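Local coordinates for protein putative hyaluronoglucosaminidase (Clostridium perfringens, PDB 6PWI) that probably acts as a hexosaminidase of glycoside hydrolase family 84, the chain being a catalytic part of a longer secreted, cell-wall-anchored protein, at residues V130-N135 against K167-E172; P394-N399 against M426-A431; N400-M405 against R605-T610. All coordinates share one frame; numbering follows the deposited sequence.

How the contacts relate
Along the chain contact 1 closes first, within the N-terminal mixed sheet that precedes the barrel. Contacts 2 and 3 alternate their segments: 394-399 and 400-405 run on directly in the loop after barrel strand 387-391; the segment 426-431 follows strand 418-423; and the segment 605-610 comes some 200 residues after 400-405. Their centres are 10 Å apart, and they meet where Asn396 ND2 lies 2.8 Å from Arg402 O. The centre of contact 1 is 40 Å from that of contact 2 and 45 Å from that of contact 3. One contact therefore stays inside the N-terminal domain, while the other two join the barrel's last loops to each other and to the C-terminal region.

Contact 1: residues V130-N135 against K167-E172; sequences VSVKGN and KELLIE
Val132 CG1 packs on the backbone O of Lys167 where two neighbouring strands, 127-133 and 165-175, pair antiparallel in the mixed sheet of the N-terminal domain, which corresponds to domain 2 of glycoside hydrolase family 20. The short strand axes come within 4.7 Å and their directions differ by 159°. At Lys167 it is the backbone that takes part: Val132 CG1 lies 3.5 Å from Lys167 O. That methyl is swung beside its own carbonyl carbon (chi1 173°), which leaves CG2 for the next residue but one along the partner strand. Glu168 follows, reaching past the end of strand 127-133 with its carboxylate: there Gly134, with positive phi, gives its N to Glu168 OE2 at 2.8 Å, approaching from above the carboxylate plane. On the other side of its strand the Glu168 backbone bonds to Ser48. Leu169 O then accepts a nearly straight bond from Val132 N (174°), whereas the bond from Leu169 N to Val132 O is weak and bent. Leu169 CG lies 4.0 Å from Val132 CG2, and Ile157 of helix 144-158 covers Leu169 on the same face. Leu170 directs CD1 to the other face, against Ser131 CB. Ile171 closes the pairing with two backbone bonds to Val130, and on the helix-covered face Val130 CB touches Ile171 CB at 4.0 Å.

Contact 2: residues P394-N399 against M426-A431; sequences PVNDIN and MQEAQA. With EDO (1,2-ethanediol), chain D.
Two loops that follow the last two strands of the family 84 catalytic barrel, 387-391 and 418-423, meet here, with Pro394 and Asn396 of the first against Met426 and Glu428 of the second. The peptide bond before Pro394 is cis. Met426 lays its CG against Pro394 CG, 4.1 Å away, the two side chains crossing at about a right angle; Pro394 O also faces Met426 CG. The Asn396 amide comes across the same methionine, so that OD1 lies 3.6 Å from Met426 CB. Its ND2 donates to Glu428 OE1 at 2.9 Å, with an N-H...O angle of 154°. The bond reaches that oxygen on its syn side, tilted out of the carboxylate plane; the amide and carboxylate planes are 85° apart. A bend at chi2 (78°) turns the Glu428 carboxylate back to this amide. ND2 has a second acceptor in Arg402 O, and these two bonds limit rotation of the amide. A type I turn from Asn396 to Asn399, closed by Asn399 N to Asn396 O, carries Asp397, whose two carboxylate oxygens take one hydroxyl each from a 1,2-ethanediol, probably from the crystallisation liquor; OD2 also accepts from Tyr187 N. Beyond the pair, Glu428 packs on Glu545 and Trp549 of helix 540-572, Trp191 NE1 donates to Met426 O, and the chain runs on into helix 433-444.

Contact 3: residues N400-M405 against R605-T610; sequences NKRLLM and RPEPGT
Lys401 and Arg402, in the loop after barrel strand 387-391, meet Glu607 in the segment that precedes the C-terminal helix 613-623. Lys401 O accepts Glu607 N at 2.9 Å, the donor lying in the carbonyl plane on a lone pair, and it accepts from Trp549 NE1 of helix 540-572 as well. Glu607 OE1 is gripped by Arg402 NH1 in a 2.8 Å salt bridge that uses its anti lone pair and lies near the guanidinium plane. A water completes a second path, accepting from Arg402 NH2 and donating to OE1 at 2.6 Å. The other oxygen, OE2, takes Arg605 NH1 at 3.1 Å from well above the carboxylate plane, although the bond itself is nearly straight (171°). Two further donors of Arg402 have partners: NE bonds to Asp479 O, and NH2 to Ala481 O. Thr610 OG1 sits over one face of this guanidinium, 3.4 Å from CZ. Over a face of the Arg605 guanidinium lies Lys401 CD, carried there by the extended chi2 (-170°), while Lys401 NZ bonds to Asn399 OD1 and stays 4.0 Å from Glu607 OE1. One carboxylate thus joins two arginines from segments about 200 residues apart, and their positive charges would be expected to favour the ionised form of Glu607.

Contact 1: residues V130-N135 against K167-E172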
ATOM      1  N   VAL A 130     -16.141 -12.763  12.732  1.00 25.69           N
ATOM      2  CA  VAL A 130     -17.390 -12.227  12.209  1.00 27.64           C
ATOM      3  C   VAL A 130     -18.378 -13.382  12.068  1.00 29.06           C
ATOM      4  O   VAL A 130     -18.066 -14.397  11.451  1.00 31.19           O
ATOM      5  CB  VAL A 130     -17.196 -11.479  10.875  1.00 27.12           C
ATOM      6  CG1 VAL A 130     -18.507 -10.912  10.352  1.00 27.07           C
ATOM      7  CG2 VAL A 130     -16.162 -10.372  10.992  1.00 26.84           C
ATOM      8  N   SER A 131     -19.564 -13.229  12.661  1.00 30.44           N
ATOM      9  CA  SER A 131     -20.564 -14.283  12.607  1.00 31.57           C
ATOM     10  C   SER A 131     -21.870 -13.748  12.029  1.00 31.86           C
ATOM     11  O   SER A 131     -22.384 -12.726  12.480  1.00 33.20           O
ATOM     12  CB  SER A 131     -20.766 -14.893  13.961  1.00 32.04           C
ATOM     13  OG  SER A 131     -22.088 -15.378  14.091  1.00 33.97           O
ATOM     14  N   VAL A 132     -22.375 -14.440  11.004  1.00 32.81           N
ATOM     15  CA  VAL A 132     -23.679 -14.156  10.426  1.00 34.58           C
ATOM     16  C   VAL A 132     -24.532 -15.405  10.612  1.00 36.76           C
ATOM     17  O   VAL A 132     -24.264 -16.436   9.993  1.00 37.24           O
ATOM     18  CB  VAL A 132     -23.579 -13.738   8.943  1.00 34.22           C
ATOM     19  CG1 VAL A 132     -24.947 -13.600   8.295  1.00 32.99           C
ATOM     20  CG2 VAL A 132     -22.781 -12.454   8.762  1.00 32.72           C
ATOM     21  N   LYS A 133     -25.526 -15.299  11.507  1.00 39.17           N
ATOM     22  CA  LYS A 133     -26.367 -16.416  11.912  1.00 40.09           C
ATOM     23  C   LYS A 133     -27.741 -15.893  12.327  1.00 41.91           C
ATOM     24  O   LYS A 133     -27.869 -15.155  13.310  1.00 40.42           O
ATOM     25  CB  LYS A 133     -25.701 -17.191  13.052  1.00 41.28           C
ATOM     26  CG  LYS A 133     -26.207 -18.611  13.257  1.00 45.88           C
ATOM     27  CD  LYS A 133     -25.535 -19.307  14.420  1.00 48.95           C
ATOM     28  CE  LYS A 133     -26.059 -20.707  14.664  1.00 51.99           C
ATOM     29  NZ  LYS A 133     -25.447 -21.299  15.876  1.00 55.96           N
ATOM     30  N   GLY A 134     -28.763 -16.296  11.559  1.00 41.62           N
ATOM     31  CA  GLY A 134     -30.132 -15.862  11.772  1.00 43.03           C
ATOM     32  C   GLY A 134     -30.252 -14.343  11.701  1.00 46.23           C
ATOM     33  O   GLY A 134     -29.822 -13.722  10.732  1.00 49.91           O
ATOM     34  N   ASN A 135     -30.814 -13.750  12.756  1.00 46.06           N
ATOM     35  CA  ASN A 135     -31.019 -12.312  12.807  1.00 44.03           C
ATOM     36  C   ASN A 135     -29.874 -11.641  13.569  1.00 41.89           C
ATOM     37  O   ASN A 135     -29.993 -10.476  13.943  1.00 41.25           O
ATOM     38  CB  ASN A 135     -32.372 -11.979  13.439  1.00 46.60           C
ATOM     39  CG  ASN A 135     -32.493 -12.503  14.857  1.00 48.64           C
ATOM     40  OD1 ASN A 135     -31.864 -13.499  15.217  1.00 49.06           O
ATOM     41  ND2 ASN A 135     -33.290 -11.832  15.672  1.00 48.02           N
ATOM     42  N   LYS A 167     -25.464 -14.311   3.035  1.00 43.43           N
ATOM     43  CA  LYS A 167     -25.149 -15.694   3.358  1.00 42.01           C
ATOM     44  C   LYS A 167     -24.694 -15.794   4.809  1.00 41.13           C
ATOM     45  O   LYS A 167     -23.923 -14.964   5.280  1.00 41.37           O
ATOM     46  CB  LYS A 167     -24.033 -16.227   2.455  1.00 43.86           C
ATOM     47  CG  LYS A 167     -24.338 -16.249   0.964  1.00 47.38           C
ATOM     48  CD  LYS A 167     -23.393 -17.134   0.186  1.00 51.24           C
ATOM     49  CE  LYS A 167     -23.976 -17.595  -1.134  1.00 56.49           C
ATOM     50  NZ  LYS A 167     -23.343 -18.854  -1.596  1.00 59.99           N
ATOM     51  N   GLU A 168     -25.179 -16.823   5.507  1.00 41.13           N
ATOM     52  CA  GLU A 168     -24.717 -17.122   6.851  1.00 40.35           C
ATOM     53  C   GLU A 168     -23.263 -17.568   6.764  1.00 38.44           C
ATOM     54  O   GLU A 168     -22.946 -18.466   5.991  1.00 41.04           O
ATOM     55  CB  GLU A 168     -25.528 -18.270   7.451  1.00 44.56           C
ATOM     56  CG  GLU A 168     -26.971 -17.927   7.784  1.00 48.47           C
ATOM     57  CD  GLU A 168     -27.553 -18.776   8.905  1.00 52.24           C
ATOM     58  OE1 GLU A 168     -27.097 -19.925   9.075  1.00 54.14           O
ATOM     59  OE2 GLU A 168     -28.450 -18.281   9.622  1.00 56.04           O
ATOM     60  N   LEU A 169     -22.387 -16.954   7.566  1.00 35.55           N
ATOM     61  CA  LEU A 169     -20.967 -17.255   7.480  1.00 32.56           C
ATOM     62  C   LEU A 169     -20.290 -17.065   8.835  1.00 31.20           C
ATOM     63  O   LEU A 169     -20.856 -16.459   9.742  1.00 31.10           O
ATOM     64  CB  LEU A 169     -20.332 -16.362   6.406  1.00 32.58           C
ATOM     65  CG  LEU A 169     -20.465 -14.853   6.619  1.00 32.36           C
ATOM     66  CD1 LEU A 169     -19.294 -14.301   7.422  1.00 30.12           C
ATOM     67  CD2 LEU A 169     -20.581 -14.134   5.283  1.00 32.38           C
ATOM     68  N   LEU A 170     -19.060 -17.581   8.940  1.00 29.21           N
ATOM     69  CA  LEU A 170     -18.209 -17.370  10.097  1.00 28.41           C
ATOM     70  C   LEU A 170     -16.776 -17.104   9.629  1.00 28.73           C
ATOM     71  O   LEU A 170     -16.124 -17.985   9.069  1.00 28.82           O
ATOM     72  CB  LEU A 170     -18.291 -18.606  10.999  1.00 27.24           C
ATOM     73  CG  LEU A 170     -17.409 -18.585  12.248  1.00 27.76           C
ATOM     74  CD1 LEU A 170     -18.030 -17.734  13.344  1.00 26.95           C
ATOM     75  CD2 LEU A 170     -17.170 -19.997  12.756  1.00 27.14           C
ATOM     76  N   ILE A 171     -16.308 -15.868   9.846  1.00 27.52           N
ATOM     77  CA  ILE A 171     -14.935 -15.487   9.564  1.00 27.84           C
ATOM     78  C   ILE A 171     -14.145 -15.609  10.862  1.00 28.56           C
ATOM     79  O   ILE A 171     -14.540 -15.043  11.878  1.00 30.23           O
ATOM     80  CB  ILE A 171     -14.848 -14.050   8.997  1.00 27.09           C
ATOM     81  CG1 ILE A 171     -15.635 -13.877   7.697  1.00 26.03           C
ATOM     82  CG2 ILE A 171     -13.398 -13.620   8.822  1.00 26.77           C
ATOM     83  CD1 ILE A 171     -15.779 -12.437   7.258  1.00 25.97           C
ATOM     84  N   GLU A 172     -13.036 -16.352  10.819  1.00 28.66           N
ATOM     85  CA  GLU A 172     -12.095 -16.363  11.927  1.00 30.58           C
ATOM     86  C   GLU A 172     -10.769 -15.790  11.431  1.00 30.45           C
ATOM     87  O   GLU A 172      -9.979 -16.502  10.811  1.00 32.38           O
ATOM     88  CB  GLU A 172     -11.930 -17.776  12.496  1.00 32.93           C
ATOM     89  CG  GLU A 172     -13.211 -18.356  13.082  1.00 37.32           C
ATOM     90  CD  GLU A 172     -13.208 -19.872  13.234  1.00 40.04           C
ATOM     91  OE1 GLU A 172     -13.722 -20.568  12.315  1.00 39.91           O
ATOM     92  OE2 GLU A 172     -12.693 -20.359  14.271  1.00 39.88           O
TER

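Contact 2: residues P394-N399 against M426-A431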
ATOM      1  N   PRO A 394       6.568   0.932  -4.353  1.00 21.33           N
ATOM      2  CA  PRO A 394       7.017   1.270  -5.700  1.00 21.36           C
ATOM      3  C   PRO A 394       7.631   2.656  -5.879  1.00 21.99           C
ATOM      4  O   PRO A 394       7.447   3.276  -6.926  1.00 22.28           O
ATOM      5  CB  PRO A 394       5.660   1.227  -6.412  1.00 21.64           C
ATOM      6  CG  PRO A 394       4.733   1.910  -5.431  1.00 21.46           C
ATOM      7  CD  PRO A 394       5.222   1.455  -4.070  1.00 21.51           C
ATOM      8  N   VAL A 395       8.378   3.117  -4.870  1.00 21.76           N
ATOM      9  CA  VAL A 395       9.079   4.394  -4.932  1.00 22.18           C
ATOM     10  C   VAL A 395       9.779   4.534  -6.284  1.00 22.25           C
ATOM     11  O   VAL A 395      10.511   3.644  -6.709  1.00 22.42           O
ATOM     12  CB  VAL A 395      10.057   4.580  -3.747  1.00 21.43           C
ATOM     13  CG1 VAL A 395      10.935   3.361  -3.509  1.00 20.63           C
ATOM     14  CG2 VAL A 395      10.912   5.828  -3.894  1.00 20.69           C
ATOM     15  N   ASN A 396       9.570   5.680  -6.940  1.00 23.22           N
ATOM     16  CA  ASN A 396      10.074   5.887  -8.288  1.00 25.27           C
ATOM     17  C   ASN A 396      11.091   7.030  -8.324  1.00 26.66           C
ATOM     18  O   ASN A 396      11.355   7.582  -9.390  1.00 27.90           O
ATOM     19  CB  ASN A 396       8.936   6.072  -9.302  1.00 25.22           C
ATOM     20  CG  ASN A 396       8.088   7.304  -9.054  1.00 25.77           C
ATOM     21  OD1 ASN A 396       8.222   7.971  -8.034  1.00 28.45           O
ATOM     22  ND2 ASN A 396       7.204   7.617  -9.984  1.00 26.49           N
ATOM     23  N   ASP A 397      11.674   7.379  -7.170  1.00 26.93           N
ATOM     24  CA  ASP A 397      12.726   8.382  -7.164  1.00 26.90           C
ATOM     25  C   ASP A 397      13.963   7.800  -7.847  1.00 26.25           C
ATOM     26  O   ASP A 397      14.860   8.530  -8.276  1.00 26.88           O
ATOM     27  CB  ASP A 397      12.963   8.952  -5.761  1.00 28.83           C
ATOM     28  CG  ASP A 397      13.466   7.932  -4.759  1.00 32.88           C
ATOM     29  OD1 ASP A 397      13.848   6.816  -5.198  1.00 34.85           O
ATOM     30  OD2 ASP A 397      13.458   8.251  -3.540  1.00 33.99           O
ATOM     31  N   ILE A 398      13.972   6.467  -7.963  1.00 24.61           N
ATOM     32  CA  ILE A 398      15.026   5.722  -8.631  1.00 23.00           C
ATOM     33  C   ILE A 398      14.904   5.900 -10.146  1.00 23.41           C
ATOM     34  O   ILE A 398      15.859   5.621 -10.868  1.00 24.18           O
ATOM     35  CB  ILE A 398      14.993   4.236  -8.216  1.00 22.14           C
ATOM     36  CG1 ILE A 398      13.708   3.534  -8.668  1.00 21.02           C
ATOM     37  CG2 ILE A 398      15.227   4.078  -6.719  1.00 21.41           C
ATOM     38  CD1 ILE A 398      13.787   2.032  -8.596  1.00 20.94           C
ATOM     39  N   ASN A 399      13.732   6.354 -10.618  1.00 23.17           N
ATOM     40  CA  ASN A 399      13.475   6.573 -12.035  1.00 23.29           C
ATOM     41  C   ASN A 399      12.136   7.284 -12.217  1.00 24.04           C
ATOM     42  O   ASN A 399      11.091   6.643 -12.343  1.00 23.23           O
ATOM     43  CB  ASN A 399      13.486   5.276 -12.851  1.00 23.11           C
ATOM     44  CG  ASN A 399      13.507   5.530 -14.349  1.00 24.51           C
ATOM     45  OD1 ASN A 399      13.290   6.659 -14.801  1.00 24.19           O
ATOM     46  ND2 ASN A 399      13.774   4.491 -15.129  1.00 23.60           N
ATOM     47  N   MET A 426       5.327   6.010  -4.555  1.00 24.62           N
ATOM     48  CA  MET A 426       5.734   7.019  -5.523  1.00 25.46           C
ATOM     49  C   MET A 426       5.281   8.398  -5.057  1.00 26.07           C
ATOM     50  O   MET A 426       4.403   8.512  -4.209  1.00 26.95           O
ATOM     51  CB  MET A 426       5.072   6.760  -6.878  1.00 24.78           C
ATOM     52  CG  MET A 426       5.381   5.412  -7.475  1.00 24.19           C
ATOM     53  SD  MET A 426       4.416   5.177  -8.990  1.00 25.25           S
ATOM     54  CE  MET A 426       2.987   4.320  -8.326  1.00 24.58           C
ATOM     55  N   GLN A 427       5.840   9.447  -5.663  1.00 26.99           N
ATOM     56  CA  GLN A 427       5.329  10.786  -5.415  1.00 27.99           C
ATOM     57  C   GLN A 427       3.926  10.922  -6.010  1.00 27.65           C
ATOM     58  O   GLN A 427       3.204  11.866  -5.694  1.00 27.42           O
ATOM     59  CB  GLN A 427       6.304  11.843  -5.930  1.00 29.24           C
ATOM     60  CG  GLN A 427       6.343  11.948  -7.444  1.00 30.29           C
ATOM     61  CD  GLN A 427       7.165  13.122  -7.912  1.00 32.12           C
ATOM     62  OE1 GLN A 427       8.048  13.619  -7.207  1.00 31.96           O
ATOM     63  NE2 GLN A 427       6.877  13.574  -9.122  1.00 33.46           N
ATOM     64  N   GLU A 428       3.545   9.962  -6.863  1.00 27.99           N
ATOM     65  CA  GLU A 428       2.204   9.902  -7.429  1.00 27.81           C
ATOM     66  C   GLU A 428       1.321   9.084  -6.491  1.00 28.12           C
ATOM     67  O   GLU A 428       1.356   7.849  -6.506  1.00 28.62           O
ATOM     68  CB  GLU A 428       2.222   9.308  -8.840  1.00 26.43           C
ATOM     69  CG  GLU A 428       2.851  10.218  -9.875  1.00 26.69           C
ATOM     70  CD  GLU A 428       4.370  10.253  -9.857  1.00 28.04           C
ATOM     71  OE1 GLU A 428       4.976   9.355  -9.239  1.00 28.26           O
ATOM     72  OE2 GLU A 428       4.948  11.184 -10.457  1.00 29.71           O
ATOM     73  N   ALA A 429       0.524   9.794  -5.684  1.00 26.66           N
ATOM     74  CA  ALA A 429      -0.164   9.184  -4.559  1.00 25.86           C
ATOM     75  C   ALA A 429      -1.231   8.194  -5.026  1.00 24.98           C
ATOM     76  O   ALA A 429      -1.243   7.049  -4.578  1.00 25.56           O
ATOM     77  CB  ALA A 429      -0.717  10.248  -3.647  1.00 26.30           C
ATOM     78  N   GLN A 430      -2.111   8.632  -5.934  1.00 23.89           N
ATOM     79  CA  GLN A 430      -3.221   7.812  -6.402  1.00 23.60           C
ATOM     80  C   GLN A 430      -2.716   6.536  -7.078  1.00 23.50           C
ATOM     81  O   GLN A 430      -3.218   5.453  -6.794  1.00 24.29           O
ATOM     82  CB  GLN A 430      -4.139   8.627  -7.315  1.00 23.63           C
ATOM     83  CG  GLN A 430      -4.828   9.786  -6.608  1.00 24.21           C
ATOM     84  CD  GLN A 430      -5.889   9.315  -5.644  1.00 25.51           C
ATOM     85  OE1 GLN A 430      -6.696   8.443  -5.953  1.00 26.58           O
ATOM     86  NE2 GLN A 430      -5.896   9.892  -4.456  1.00 26.23           N
ATOM     87  N   ALA A 431      -1.702   6.664  -7.947  1.00 22.91           N
ATOM     88  CA  ALA A 431      -1.086   5.537  -8.634  1.00 21.42           C
ATOM     89  C   ALA A 431      -0.521   4.526  -7.637  1.00 21.54           C
ATOM     90  O   ALA A 431      -0.433   3.337  -7.942  1.00 22.72           O
ATOM     91  CB  ALA A 431      -0.018   6.037  -9.570  1.00 20.66           C
TER
HETATM   92  C1  EDO D 702      14.452   4.991  -2.146  1.00 37.02           C
HETATM   93  O1  EDO D 702      13.934   6.249  -1.754  1.00 37.39           O
HETATM   94  C2  EDO D 702      15.889   5.031  -2.493  1.00 38.35           C
HETATM   95  O2  EDO D 702      16.166   5.785  -3.657  1.00 39.31           O

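Contact 3: residues N400-M405 against R605-T610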
ATOM      1  N   ASN A 400      12.188   8.617 -12.285  1.00 25.34           N
ATOM      2  CA  ASN A 400      10.984   9.430 -12.228  1.00 26.48           C
ATOM      3  C   ASN A 400      10.171   9.318 -13.514  1.00 26.63           C
ATOM      4  O   ASN A 400       9.032   9.782 -13.560  1.00 27.68           O
ATOM      5  CB  ASN A 400      11.291  10.875 -11.845  1.00 28.25           C
ATOM      6  CG  ASN A 400      11.428  11.019 -10.346  1.00 30.64           C
ATOM      7  OD1 ASN A 400      12.543  11.149  -9.846  1.00 31.92           O
ATOM      8  ND2 ASN A 400      10.311  10.939  -9.625  1.00 30.57           N
ATOM      9  N   LYS A 401      10.762   8.690 -14.538  1.00 25.05           N
ATOM     10  CA  LYS A 401      10.104   8.509 -15.819  1.00 23.56           C
ATOM     11  C   LYS A 401       9.045   7.416 -15.702  1.00 23.07           C
ATOM     12  O   LYS A 401       8.212   7.264 -16.594  1.00 23.15           O
ATOM     13  CB  LYS A 401      11.134   8.179 -16.903  1.00 23.91           C
ATOM     14  CG  LYS A 401      12.092   9.312 -17.252  1.00 24.66           C
ATOM     15  CD  LYS A 401      12.925   9.036 -18.486  1.00 24.15           C
ATOM     16  CE  LYS A 401      14.363   8.703 -18.160  1.00 26.83           C
ATOM     17  NZ  LYS A 401      14.499   7.352 -17.565  1.00 27.99           N
ATOM     18  N   ARG A 402       9.063   6.680 -14.582  1.00 21.64           N
ATOM     19  CA  ARG A 402       8.242   5.487 -14.446  1.00 20.95           C
ATOM     20  C   ARG A 402       7.056   5.728 -13.517  1.00 21.54           C
ATOM     21  O   ARG A 402       7.172   6.437 -12.523  1.00 22.67           O
ATOM     22  CB  ARG A 402       9.086   4.343 -13.884  1.00 19.44           C
ATOM     23  CG  ARG A 402      10.218   3.911 -14.799  1.00 18.37           C
ATOM     24  CD  ARG A 402       9.755   3.322 -16.120  1.00 18.20           C
ATOM     25  NE  ARG A 402      10.983   2.846 -16.734  1.00 18.41           N
ATOM     26  CZ  ARG A 402      11.657   3.504 -17.667  1.00 18.08           C
ATOM     27  NH1 ARG A 402      11.172   4.637 -18.149  1.00 17.88           N
ATOM     28  NH2 ARG A 402      12.797   3.014 -18.124  1.00 17.39           N
ATOM     29  N   LEU A 403       5.905   5.155 -13.880  1.00 21.60           N
ATOM     30  CA  LEU A 403       4.904   4.768 -12.904  1.00 22.09           C
ATOM     31  C   LEU A 403       5.118   3.283 -12.636  1.00 23.14           C
ATOM     32  O   LEU A 403       5.363   2.524 -13.570  1.00 24.91           O
ATOM     33  CB  LEU A 403       3.506   5.000 -13.478  1.00 21.75           C
ATOM     34  CG  LEU A 403       3.060   6.452 -13.620  1.00 21.89           C
ATOM     35  CD1 LEU A 403       1.585   6.514 -13.984  1.00 21.82           C
ATOM     36  CD2 LEU A 403       3.328   7.245 -12.348  1.00 21.65           C
ATOM     37  N   LEU A 404       5.057   2.879 -11.365  1.00 23.30           N
ATOM     38  CA  LEU A 404       5.244   1.475 -11.029  1.00 23.75           C
ATOM     39  C   LEU A 404       3.951   0.918 -10.440  1.00 23.46           C
ATOM     40  O   LEU A 404       3.647   1.153  -9.272  1.00 23.48           O
ATOM     41  CB  LEU A 404       6.429   1.332 -10.065  1.00 22.92           C
ATOM     42  CG  LEU A 404       7.745   1.935 -10.559  1.00 22.63           C
ATOM     43  CD1 LEU A 404       8.824   1.856  -9.484  1.00 21.60           C
ATOM     44  CD2 LEU A 404       8.199   1.249 -11.843  1.00 22.08           C
ATOM     45  N   MET A 405       3.187   0.202 -11.271  1.00 23.10           N
ATOM     46  CA  MET A 405       1.876  -0.278 -10.866  1.00 23.96           C
ATOM     47  C   MET A 405       1.732  -1.769 -11.179  1.00 23.76           C
ATOM     48  O   MET A 405       0.630  -2.241 -11.464  1.00 23.79           O
ATOM     49  CB  MET A 405       0.765   0.503 -11.577  1.00 25.42           C
ATOM     50  CG  MET A 405       0.729   1.992 -11.263  1.00 26.56           C
ATOM     51  SD  MET A 405      -0.439   2.865 -12.346  1.00 30.50           S
ATOM     52  CE  MET A 405      -1.845   3.039 -11.254  1.00 30.65           C
ATOM     53  N   ARG A 605      10.274  13.558 -18.239  1.00 25.41           N
ATOM     54  CA  ARG A 605       9.613  12.980 -19.405  1.00 25.07           C
ATOM     55  C   ARG A 605       9.020  11.618 -19.037  1.00 24.17           C
ATOM     56  O   ARG A 605       9.751  10.662 -18.789  1.00 23.34           O
ATOM     57  CB  ARG A 605      10.608  12.897 -20.570  1.00 24.63           C
ATOM     58  CG  ARG A 605      10.194  11.996 -21.726  1.00 25.37           C
ATOM     59  CD  ARG A 605      11.221  11.978 -22.849  1.00 25.14           C
ATOM     60  NE  ARG A 605      12.507  11.414 -22.453  1.00 25.91           N
ATOM     61  CZ  ARG A 605      12.810  10.114 -22.470  1.00 26.24           C
ATOM     62  NH1 ARG A 605      11.909   9.223 -22.856  1.00 25.53           N
ATOM     63  NH2 ARG A 605      14.012   9.709 -22.096  1.00 25.61           N
ATOM     64  N   PRO A 606       7.677  11.476 -18.962  1.00 23.14           N
ATOM     65  CA  PRO A 606       7.075  10.192 -18.612  1.00 23.99           C
ATOM     66  C   PRO A 606       7.372   9.211 -19.738  1.00 25.49           C
ATOM     67  O   PRO A 606       7.291   9.569 -20.916  1.00 26.33           O
ATOM     68  CB  PRO A 606       5.578  10.490 -18.479  1.00 23.66           C
ATOM     69  CG  PRO A 606       5.374  11.773 -19.255  1.00 23.22           C
ATOM     70  CD  PRO A 606       6.682  12.530 -19.183  1.00 22.56           C
ATOM     71  N   GLU A 607       7.748   7.986 -19.347  1.00 25.35           N
ATOM     72  CA  GLU A 607       8.210   6.985 -20.293  1.00 24.19           C
ATOM     73  C   GLU A 607       7.690   5.607 -19.889  1.00 22.81           C
ATOM     74  O   GLU A 607       8.432   4.791 -19.348  1.00 22.35           O
ATOM     75  CB  GLU A 607       9.734   7.016 -20.391  1.00 24.60           C
ATOM     76  CG  GLU A 607      10.269   6.264 -21.590  1.00 26.14           C
ATOM     77  CD  GLU A 607      11.772   6.042 -21.563  1.00 28.81           C
ATOM     78  OE1 GLU A 607      12.301   5.704 -20.480  1.00 28.25           O
ATOM     79  OE2 GLU A 607      12.417   6.210 -22.630  1.00 32.14           O
ATOM     80  N   PRO A 608       6.399   5.300 -20.146  1.00 22.50           N
ATOM     81  CA  PRO A 608       5.890   3.934 -19.991  1.00 22.30           C
ATOM     82  C   PRO A 608       6.297   3.008 -21.139  1.00 22.58           C
ATOM     83  O   PRO A 608       6.766   3.465 -22.181  1.00 22.53           O
ATOM     84  CB  PRO A 608       4.368   4.153 -19.995  1.00 21.78           C
ATOM     85  CG  PRO A 608       4.178   5.360 -20.895  1.00 21.74           C
ATOM     86  CD  PRO A 608       5.362   6.252 -20.582  1.00 21.96           C
ATOM     87  N   GLY A 609       6.126   1.697 -20.913  1.00 22.81           N
ATOM     88  CA  GLY A 609       6.217   0.670 -21.939  1.00 22.04           C
ATOM     89  C   GLY A 609       7.644   0.391 -22.399  1.00 21.54           C
ATOM     90  O   GLY A 609       7.853   0.004 -23.547  1.00 22.72           O
ATOM     91  N   THR A 610       8.609   0.542 -21.489  1.00 20.03           N
ATOM     92  CA  THR A 610      10.014   0.447 -21.849  1.00 20.27           C
ATOM     93  C   THR A 610      10.490  -1.004 -21.926  1.00 20.29           C
ATOM     94  O   THR A 610      11.497  -1.274 -22.572  1.00 20.67           O
ATOM     95  CB  THR A 610      10.911   1.213 -20.863  1.00 20.74           C
ATOM     96  OG1 THR A 610      10.524   0.871 -19.533  1.00 21.02           O
ATOM     97  CG2 THR A 610      10.861   2.713 -21.039  1.00 20.14           C
TER
HETATM   98  O   HOH W   1      14.194   3.900 -20.356  1.00 12.74           O